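Local coordinates for putative arylalkylamine N-Acetyltransferase 7 (Aedes aegypti, PDB 4FD7), which probably transfers an acetyl group from acetyl-coenzyme A to the amine nitrogen of an acceptor, as members of the GNAT acetyltransferase family do, at residues W3-K8 and R177-K182; F52-L57 and V155-R160; H146-M151 and I173-A178. One frame throughout, in Å; residues are numbered along the deposited sequence.

Contacts 1 and 3 are neighbours, with centres about 8 Å apart. Both use helix 172-179: L175 and C176 meet strand 146-155, while V179 at the helix end and L181 after it meet segment 3-8. Contact 2 lies across the chain's centre, its own centre about 29 Å from contact 1 and 22 Å from contact 3. Along the chain the segments come in the order 3-8, 52-57, 146-151, 155-160, then 173-178 overlapping 177-182. Strand 146-155 therefore runs from contact 3 to contact 2. Contact 1 joins the N-terminal segment to the end of helix 172-179, and contacts 2 and 3 join elements within the GNAT fold.

Contact 1. Residues W3-K8 and R177-K182; sequences WTRSVK and RAVGLK
R5 and V179 bring the two backbones nearest each other, CA to CA 6.2 Å, where the irregular N-terminal segment passes the last turn of helix 172-179 and the G180 turn that ends it. W3 gives up the most surface of any residue here. With CG anti to the backbone N (chi1 -172°), its indole is sent across the helix end, and the benzene part leads. V179 meets this ring at its edge: CB lies in the ring plane, 3.7 Å from W3 CH2, and V179 CG2 is 3.6 Å from W3 CZ2. L181 comes from the opposite direction, its CD2 reaching the pyrrole part of the indole, 3.5 Å from W3 NE1. R5 adds its aliphatic chain, whose CG lies 4.2 Å from V179 CG1. The charged end of R5 travels on to the carbonyl of R85 and to a salt bridge with D35. H146 meets the indole with its own ring, the planes inclined at about 55°, while V106 and M86 pack against W3 as well. G180 leaves the helix with positive phi (85°); beyond this turn L181 points toward W3, as V179 does before it. One water joins the two sides: it donates to V179 O at 2.6 Å and accepts only a weak bond from W3 NE1, at 3.3 Å. With 194 Å² buried, cohesion comes from partial burial of the indole against V179 and L181; no direct polar bond joins the segments, and the indole N-H is linked to V179 O only by a water it binds weakly.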
loop_
_atom_site.group_PDB
_atom_site.type_symbol
_atom_site.label_atom_id
_atom_site.label_comp_id
_atom_site.label_asym_id
_atom_site.label_seq_id
_atom_site.Cartn_x
_atom_site.Cartn_y
_atom_site.Cartn_z
ATOM N N TRP A 3 3.485 -17.068 -7.567
ATOM C CA TRP A 3 2.038 -16.921 -7.499
ATOM C C TRP A 3 1.582 -16.048 -8.663
ATOM O O TRP A 3 2.215 -15.038 -9.000
ATOM C CB TRP A 3 1.621 -16.329 -6.138
ATOM C CG TRP A 3 0.136 -16.309 -5.857
ATOM C CD1 TRP A 3 -0.562 -17.178 -5.067
ATOM C CD2 TRP A 3 -0.812 -15.362 -6.340
ATOM N NE1 TRP A 3 -1.883 -16.836 -5.042
ATOM C CE2 TRP A 3 -2.072 -15.718 -5.828
ATOM C CE3 TRP A 3 -0.739 -14.242 -7.168
ATOM C CZ2 TRP A 3 -3.233 -15.004 -6.107
ATOM C CZ3 TRP A 3 -1.898 -13.528 -7.452
ATOM C CH2 TRP A 3 -3.120 -13.911 -6.922
ATOM N N THR A 4 0.496 -16.462 -9.300
ATOM C CA THR A 4 -0.071 -15.715 -10.418
ATOM C C THR A 4 -1.589 -15.633 -10.247
ATOM O O THR A 4 -2.214 -16.562 -9.729
ATOM C CB THR A 4 0.259 -16.397 -11.764
ATOM O OG1 THR A 4 -0.230 -17.743 -11.742
ATOM C CG2 THR A 4 1.758 -16.430 -12.010
ATOM N N ARG A 5 -2.184 -14.519 -10.667
ATOM C CA ARG A 5 -3.628 -14.371 -10.637
ATOM C C ARG A 5 -4.236 -15.116 -11.814
ATOM O O ARG A 5 -3.787 -14.938 -12.946
ATOM C CB ARG A 5 -4.007 -12.892 -10.739
ATOM C CG ARG A 5 -5.505 -12.642 -10.991
ATOM C CD ARG A 5 -5.812 -11.146 -10.928
ATOM N NE ARG A 5 -7.178 -10.857 -11.361
ATOM C CZ ARG A 5 -7.845 -9.750 -11.051
ATOM N NH1 ARG A 5 -9.088 -9.577 -11.492
ATOM N NH2 ARG A 5 -7.266 -8.817 -10.311
ATOM N N SER A 6 -5.250 -15.945 -11.557
ATOM C CA SER A 6 -5.869 -16.719 -12.636
ATOM C C SER A 6 -6.590 -15.831 -13.638
ATOM O O SER A 6 -7.303 -14.905 -13.241
ATOM C CB SER A 6 -6.874 -17.717 -12.071
ATOM O OG SER A 6 -7.702 -18.181 -13.118
ATOM N N VAL A 7 -6.440 -16.143 -14.926
ATOM C CA VAL A 7 -7.040 -15.339 -15.992
ATOM C C VAL A 7 -8.559 -15.488 -16.030
ATOM O O VAL A 7 -9.255 -14.710 -16.692
ATOM C CB VAL A 7 -6.438 -15.672 -17.381
ATOM C CG1 VAL A 7 -4.917 -15.435 -17.381
ATOM C CG2 VAL A 7 -6.759 -17.113 -17.779
ATOM N N LYS A 8 -9.072 -16.464 -15.288
ATOM C CA LYS A 8 -10.510 -16.722 -15.269
ATOM C C LYS A 8 -11.275 -15.783 -14.334
ATOM O O LYS A 8 -12.496 -15.647 -14.446
ATOM C CB LYS A 8 -10.784 -18.170 -14.891
ATOM C CG LYS A 8 -9.819 -19.148 -15.528
ATOM C CD LYS A 8 -10.568 -20.311 -16.162
ATOM C CE LYS A 8 -9.659 -21.505 -16.359
ATOM N NZ LYS A 8 -10.373 -22.775 -16.010
ATOM N N ARG A 177 -10.561 -13.181 -1.732
ATOM C CA ARG A 177 -11.447 -14.330 -1.813
ATOM C C ARG A 177 -11.480 -14.824 -3.243
ATOM O O ARG A 177 -11.527 -16.031 -3.499
ATOM C CB ARG A 177 -12.860 -13.967 -1.341
ATOM C CG ARG A 177 -12.958 -13.690 0.153
ATOM C CD ARG A 177 -14.391 -13.860 0.670
ATOM N NE ARG A 177 -14.530 -13.363 2.035
ATOM C CZ ARG A 177 -15.523 -12.592 2.460
ATOM N NH1 ARG A 177 -16.489 -12.226 1.624
ATOM N NH2 ARG A 177 -15.559 -12.190 3.728
ATOM N N ALA A 178 -11.457 -13.880 -4.175
ATOM C CA ALA A 178 -11.552 -14.202 -5.592
ATOM C C ALA A 178 -10.317 -14.930 -6.131
ATOM O O ALA A 178 -10.442 -15.862 -6.918
ATOM C CB ALA A 178 -11.846 -12.952 -6.414
ATOM N N VAL A 179 -9.134 -14.513 -5.695
ATOM C CA VAL A 179 -7.898 -15.111 -6.193
ATOM C C VAL A 179 -7.355 -16.224 -5.303
ATOM O O VAL A 179 -6.327 -16.820 -5.617
ATOM C CB VAL A 179 -6.816 -14.053 -6.386
ATOM C CG1 VAL A 179 -7.371 -12.911 -7.232
ATOM C CG2 VAL A 179 -6.354 -13.555 -5.033
ATOM N N GLY A 180 -8.044 -16.498 -4.200
ATOM C CA GLY A 180 -7.723 -17.622 -3.334
ATOM C C GLY A 180 -6.640 -17.375 -2.295
ATOM O O GLY A 180 -5.956 -18.305 -1.869
ATOM N N LEU A 181 -6.469 -16.125 -1.885
ATOM C CA LEU A 181 -5.529 -15.821 -0.808
ATOM C C LEU A 181 -6.280 -15.734 0.504
ATOM O O LEU A 181 -7.416 -15.244 0.538
ATOM C CB LEU A 181 -4.801 -14.505 -1.096
ATOM C CG LEU A 181 -3.841 -14.473 -2.292
ATOM C CD1 LEU A 181 -3.534 -13.024 -2.646
ATOM C CD2 LEU A 181 -2.538 -15.221 -1.992
ATOM N N LYS A 182 -5.648 -16.184 1.586
ATOM C CA LYS A 182 -6.313 -16.205 2.896
ATOM C C LYS A 182 -6.041 -14.945 3.708
ATOM O O LYS A 182 -6.748 -14.649 4.668
ATOM C CB LYS A 182 -5.838 -17.409 3.720
ATOM C CG LYS A 182 -5.964 -18.772 3.025
ATOM C CD LYS A 182 -5.553 -19.871 4.007
ATOM C CE LYS A 182 -5.652 -21.249 3.376
ATOM N NZ LYS A 182 -5.409 -22.299 4.404
HETATM O O HOH W 1 -4.620 -18.678 -4.941
#

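Contact 2. Residues F52-L57 and V155-R160; sequences FARDEL and VDPKYR
R160 and D55, the two residues with the most surface buried here, form the salt bridge that joins the end of helix 41-55 to the turn after strand 146-155. R160 also opens an R-x-x-G-x-A sequence, a form of the GNAT signature that in relatives holds the pyrophosphate of acetyl-coenzyme A. R160 NH2 donates to D55 OD2 at 2.8 Å and 166°. The oxygen accepts through its anti lone pair and lies in the R160 guanidinium plane, although the two flat groups stand nearly perpendicular (89°). NH1 adds a weak bond to the same oxygen. A bend at chi3 turns the guanidinium back on its own segment, where NE and NH2 both grip V155 O, at 3.1 and 2.9 Å. This second grip probably fixes the rotation of the group that D55 meets. D55 is held from its own side too: R54 approaches side-on, NE to OD1 at 2.7 Å and NH1 to OD2 at 2.9 Å. OD2 thus takes two strong arginine bonds as well as a water's proton, which would favour the ionised carboxylate. P157 fits beside this network, and Y51 of the helix packs on P157. P157 CG stands 3.3 Å above the plane of the R160 guanidinium, offset toward the rim, and touches R54 NH1 at the edge of the R54 guanidinium, 3.5 Å away.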
loop_
_atom_site.group_PDB
_atom_site.type_symbol
_atom_site.label_atom_id
_atom_site.label_comp_id
_atom_site.label_asym_id
_atom_site.label_seq_id
_atom_site.Cartn_x
_atom_site.Cartn_y
_atom_site.Cartn_z
ATOM N N PHE A 52 1.486 10.227 -2.865
ATOM C CA PHE A 52 2.114 9.304 -1.925
ATOM C C PHE A 52 3.588 9.623 -1.658
ATOM O O PHE A 52 4.010 9.705 -0.501
ATOM C CB PHE A 52 1.957 7.873 -2.426
ATOM C CG PHE A 52 2.697 6.857 -1.609
ATOM C CD1 PHE A 52 2.161 6.361 -0.427
ATOM C CD2 PHE A 52 3.924 6.388 -2.034
ATOM C CE1 PHE A 52 2.861 5.413 0.325
ATOM C CE2 PHE A 52 4.628 5.442 -1.298
ATOM C CZ PHE A 52 4.105 4.954 -0.127
ATOM N N ALA A 53 4.352 9.822 -2.729
ATOM C CA ALA A 53 5.777 10.140 -2.616
ATOM C C ALA A 53 6.002 11.427 -1.836
ATOM O O ALA A 53 7.016 11.578 -1.165
ATOM C CB ALA A 53 6.404 10.259 -3.994
ATOM N N ARG A 54 5.060 12.361 -1.935
ATOM C CA ARG A 54 5.210 13.640 -1.267
ATOM C C ARG A 54 4.732 13.612 0.182
ATOM O O ARG A 54 5.334 14.250 1.043
ATOM C CB ARG A 54 4.453 14.728 -2.033
ATOM C CG ARG A 54 4.600 16.108 -1.423
ATOM C CD ARG A 54 3.559 17.063 -1.961
ATOM N NE ARG A 54 2.191 16.667 -1.620
ATOM C CZ ARG A 54 1.125 17.046 -2.317
ATOM N NH1 ARG A 54 -0.087 16.642 -1.970
ATOM N NH2 ARG A 54 1.276 17.826 -3.377
ATOM N N ASP A 55 3.668 12.857 0.452
ATOM C CA ASP A 55 2.932 13.002 1.707
ATOM C C ASP A 55 3.143 11.911 2.767
ATOM O O ASP A 55 2.972 12.169 3.951
ATOM C CB ASP A 55 1.440 13.154 1.400
ATOM C CG ASP A 55 1.132 14.452 0.684
ATOM O OD1 ASP A 55 1.997 15.358 0.708
ATOM O OD2 ASP A 55 0.034 14.576 0.104
ATOM N N GLU A 56 3.490 10.697 2.357
ATOM C CA GLU A 56 3.635 9.603 3.322
ATOM C C GLU A 56 4.830 9.856 4.250
ATOM O O GLU A 56 5.861 10.352 3.796
ATOM C CB GLU A 56 3.770 8.267 2.596
ATOM C CG GLU A 56 3.903 7.053 3.510
ATOM C CD GLU A 56 5.358 6.658 3.773
ATOM O OE1 GLU A 56 6.258 7.275 3.195
ATOM O OE2 GLU A 56 5.604 5.719 4.559
ATOM N N LEU A 57 4.687 9.511 5.533
ATOM C CA LEU A 57 5.675 9.888 6.557
ATOM C C LEU A 57 7.142 9.544 6.283
ATOM O O LEU A 57 8.001 10.426 6.401
ATOM C CB LEU A 57 5.279 9.373 7.952
ATOM C CG LEU A 57 4.049 9.996 8.604
ATOM C CD1 LEU A 57 4.087 9.684 10.085
ATOM C CD2 LEU A 57 3.990 11.493 8.361
ATOM N N VAL A 155 -3.869 8.788 -1.786
ATOM C CA VAL A 155 -5.194 9.383 -1.961
ATOM C C VAL A 155 -5.023 10.851 -2.317
ATOM O O VAL A 155 -4.227 11.544 -1.683
ATOM C CB VAL A 155 -6.053 9.270 -0.690
ATOM C CG1 VAL A 155 -7.224 10.280 -0.709
ATOM C CG2 VAL A 155 -6.564 7.833 -0.501
ATOM N N ASP A 156 -5.754 11.315 -3.331
ATOM C CA ASP A 156 -5.675 12.717 -3.725
ATOM C C ASP A 156 -6.177 13.557 -2.563
ATOM O O ASP A 156 -7.287 13.347 -2.077
ATOM C CB ASP A 156 -6.523 12.962 -4.969
ATOM C CG ASP A 156 -6.387 14.376 -5.516
ATOM O OD1 ASP A 156 -6.088 15.315 -4.745
ATOM O OD2 ASP A 156 -6.590 14.541 -6.732
ATOM N N PRO A 157 -5.347 14.508 -2.105
ATOM C CA PRO A 157 -5.655 15.421 -1.008
ATOM C C PRO A 157 -7.037 16.066 -1.098
ATOM O O PRO A 157 -7.648 16.284 -0.055
ATOM C CB PRO A 157 -4.564 16.481 -1.147
ATOM C CG PRO A 157 -3.408 15.721 -1.644
ATOM C CD PRO A 157 -3.983 14.727 -2.617
ATOM N N LYS A 158 -7.545 16.340 -2.297
ATOM C CA LYS A 158 -8.851 16.990 -2.369
ATOM C C LYS A 158 -10.003 16.020 -2.109
ATOM O O LYS A 158 -11.176 16.412 -2.149
ATOM C CB LYS A 158 -9.037 17.767 -3.673
ATOM C CG LYS A 158 -9.320 16.921 -4.894
ATOM C CD LYS A 158 -8.919 17.678 -6.168
ATOM C CE LYS A 158 -9.516 17.012 -7.392
ATOM N NZ LYS A 158 -9.606 15.547 -7.171
ATOM N N TYR A 159 -9.660 14.763 -1.826
ATOM C CA TYR A 159 -10.633 13.759 -1.421
ATOM C C TYR A 159 -10.371 13.204 -0.030
ATOM O O TYR A 159 -11.030 12.241 0.386
ATOM C CB TYR A 159 -10.637 12.586 -2.404
ATOM C CG TYR A 159 -11.394 12.857 -3.665
ATOM C CD1 TYR A 159 -10.726 13.118 -4.847
ATOM C CD2 TYR A 159 -12.783 12.862 -3.677
ATOM C CE1 TYR A 159 -11.414 13.363 -6.014
ATOM C CE2 TYR A 159 -13.483 13.120 -4.842
ATOM C CZ TYR A 159 -12.790 13.368 -6.008
ATOM O OH TYR A 159 -13.482 13.626 -7.171
ATOM N N ARG A 160 -9.416 13.770 0.700
ATOM C CA ARG A 160 -9.138 13.205 2.015
ATOM C C ARG A 160 -10.234 13.543 3.032
ATOM O O ARG A 160 -11.098 14.397 2.788
ATOM C CB ARG A 160 -7.714 13.538 2.508
ATOM C CG ARG A 160 -6.642 12.515 2.043
ATOM C CD ARG A 160 -5.226 12.997 2.303
ATOM N NE ARG A 160 -4.320 12.749 1.180
ATOM C CZ ARG A 160 -3.129 13.330 1.045
ATOM N NH1 ARG A 160 -2.713 14.195 1.965
ATOM N NH2 ARG A 160 -2.353 13.061 -0.002
HETATM O O HOH W 2 -1.211 16.834 0.615
#

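Contact 3. Residues H146-M151 and I173-A178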
loop_
_atom_site.group_PDB
_atom_site.type_symbol
_atom_site.label_atom_id
_atom_site.label_comp_id
_atom_site.label_asym_id
_atom_site.label_seq_id
_atom_site.Cartn_x
_atom_site.Cartn_y
_atom_site.Cartn_z
ATOM N N HIS A 146 1.582 -17.636 1.109
ATOM C CA HIS A 146 1.379 -16.387 0.383
ATOM C C HIS A 146 0.531 -15.396 1.169
ATOM O O HIS A 146 -0.303 -15.794 1.986
ATOM C CB HIS A 146 0.699 -16.644 -0.963
ATOM C CG HIS A 146 1.293 -17.773 -1.743
ATOM N ND1 HIS A 146 2.492 -17.662 -2.410
ATOM C CD2 HIS A 146 0.845 -19.032 -1.970
ATOM C CE1 HIS A 146 2.765 -18.810 -3.010
ATOM N NE2 HIS A 146 1.783 -19.654 -2.762
ATOM N N TYR A 147 0.740 -14.105 0.906
ATOM C CA TYR A 147 -0.195 -13.072 1.369
ATOM C C TYR A 147 -0.183 -11.816 0.498
ATOM O O TYR A 147 0.815 -11.478 -0.107
ATOM C CB TYR A 147 0.033 -12.700 2.833
ATOM C CG TYR A 147 1.338 -11.991 3.164
ATOM C CD1 TYR A 147 1.474 -10.609 3.015
ATOM C CD2 TYR A 147 2.415 -12.698 3.671
ATOM C CE1 TYR A 147 2.663 -9.964 3.355
ATOM C CE2 TYR A 147 3.590 -12.069 4.014
ATOM C CZ TYR A 147 3.713 -10.706 3.857
ATOM O OH TYR A 147 4.897 -10.088 4.197
ATOM N N LEU A 148 -1.307 -11.115 0.458
ATOM C CA LEU A 148 -1.416 -9.893 -0.326
ATOM C C LEU A 148 -0.706 -8.748 0.394
ATOM O O LEU A 148 -1.087 -8.381 1.493
ATOM C CB LEU A 148 -2.885 -9.517 -0.530
ATOM C CG LEU A 148 -3.109 -8.304 -1.433
ATOM C CD1 LEU A 148 -2.557 -8.562 -2.825
ATOM C CD2 LEU A 148 -4.598 -7.964 -1.490
ATOM N N ASN A 149 0.323 -8.201 -0.245
ATOM C CA ASN A 149 1.134 -7.125 0.307
ATOM C C ASN A 149 0.965 -5.880 -0.545
ATOM O O ASN A 149 0.322 -5.917 -1.612
ATOM C CB ASN A 149 2.596 -7.553 0.311
ATOM C CG ASN A 149 3.476 -6.695 1.217
ATOM O OD1 ASN A 149 3.013 -5.791 1.918
ATOM N ND2 ASN A 149 4.763 -6.992 1.205
ATOM N N ALA A 150 1.578 -4.787 -0.100
ATOM C CA ALA A 150 1.415 -3.495 -0.754
ATOM C C ALA A 150 2.690 -2.673 -0.696
ATOM O O ALA A 150 3.509 -2.840 0.207
ATOM C CB ALA A 150 0.305 -2.728 -0.099
ATOM N N MET A 151 2.826 -1.751 -1.643
ATOM C CA MET A 151 3.912 -0.776 -1.624
ATOM C C MET A 151 3.323 0.606 -1.859
ATOM O O MET A 151 3.632 1.254 -2.857
ATOM C CB MET A 151 4.950 -1.090 -2.706
ATOM C CG MET A 151 6.192 -0.200 -2.692
ATOM S SD MET A 151 7.072 -0.215 -1.132
ATOM C CE MET A 151 6.963 1.505 -0.627
ATOM N N ILE A 173 -10.626 -7.616 0.753
ATOM C CA ILE A 173 -11.383 -8.769 1.213
ATOM C C ILE A 173 -12.001 -9.545 0.038
ATOM O O ILE A 173 -11.722 -10.742 -0.116
ATOM C CB ILE A 173 -12.427 -8.385 2.301
ATOM C CG1 ILE A 173 -11.720 -7.904 3.571
ATOM C CG2 ILE A 173 -13.308 -9.553 2.609
ATOM C CD1 ILE A 173 -12.654 -7.315 4.601
ATOM N N PRO A 174 -12.832 -8.888 -0.801
ATOM C CA PRO A 174 -13.320 -9.688 -1.935
ATOM C C PRO A 174 -12.222 -10.047 -2.943
ATOM O O PRO A 174 -12.293 -11.127 -3.528
ATOM C CB PRO A 174 -14.393 -8.788 -2.583
ATOM C CG PRO A 174 -14.098 -7.413 -2.093
ATOM C CD PRO A 174 -13.457 -7.549 -0.750
ATOM N N LEU A 175 -11.226 -9.186 -3.135
ATOM C CA LEU A 175 -10.136 -9.497 -4.069
ATOM C C LEU A 175 -9.409 -10.777 -3.653
ATOM O O LEU A 175 -9.151 -11.643 -4.491
ATOM C CB LEU A 175 -9.135 -8.336 -4.170
ATOM C CG LEU A 175 -7.850 -8.582 -4.976
ATOM C CD1 LEU A 175 -8.138 -8.931 -6.445
ATOM C CD2 LEU A 175 -6.907 -7.388 -4.889
ATOM N N CYS A 176 -9.105 -10.909 -2.363
ATOM C CA CYS A 176 -8.401 -12.097 -1.876
ATOM C C CYS A 176 -9.272 -13.335 -2.001
ATOM O O CYS A 176 -8.789 -14.414 -2.313
ATOM C CB CYS A 176 -7.976 -11.944 -0.421
ATOM S SG CYS A 176 -6.561 -10.877 -0.165
ATOM N N ARG A 177 -10.561 -13.181 -1.732
ATOM C CA ARG A 177 -11.447 -14.330 -1.813
ATOM C C ARG A 177 -11.480 -14.824 -3.243
ATOM O O ARG A 177 -11.527 -16.031 -3.499
ATOM C CB ARG A 177 -12.860 -13.967 -1.341
ATOM C CG ARG A 177 -12.958 -13.690 0.153
ATOM C CD ARG A 177 -14.391 -13.860 0.670
ATOM N NE ARG A 177 -14.530 -13.363 2.035
ATOM C CZ ARG A 177 -15.523 -12.592 2.460
ATOM N NH1 ARG A 177 -16.489 -12.226 1.624
ATOM N NH2 ARG A 177 -15.559 -12.190 3.728
ATOM N N ALA A 178 -11.457 -13.880 -4.175
ATOM C CA ALA A 178 -11.552 -14.202 -5.592
ATOM C C ALA A 178 -10.317 -14.930 -6.131
ATOM O O ALA A 178 -10.442 -15.862 -6.918
ATOM C CB ALA A 178 -11.846 -12.952 -6.414
#
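L148 is the strand residue that meets helix 172-179, reaching both L175 and C176. Its CA lies 7.5 Å from that of C176, the nearest backbone approach. CD2 does most of the touching: C176 SG is 3.8 Å from L148 CD2 and 3.9 Å from L148 CB, so the sulfur rests alongside the leucine chain. The same CD2 meets L175 CD2 at 4.1 Å, the two leucine side chains crossing at about a right angle. L148 has CG anti to its own N (chi1 -176°), which extends the branch toward the helix, and L175 takes a similar extended form (chi1 173°). All three residues are buried and the direct contact is apolar, with 110 Å² covered in total.

Further residues pack around these three. M86 packs on both leucines, L104 of strand 98-108 lies against L148, W15 of strand 14-21 meets L175, and V237 covers C176. The strand is hydrogen-bonded along both edges. L148 pairs with L183 and A185 of strand 183-188, the alternating pattern of parallel strands, and its carbonyl also accepts from S184 OG; Y147 and N149 pair with A107 and D105 of the antiparallel neighbour, strand 98-108. Helices 164-170 and 172-179 both lie on the connection between the parallel-paired strands, a beta-alpha-beta crossover from 146-155 to 183-188. The chain turns a corner at M151, consistent with the point where the central strands of the GNAT fold part into the V-shaped cleft that receives acetyl-coenzyme A in relatives.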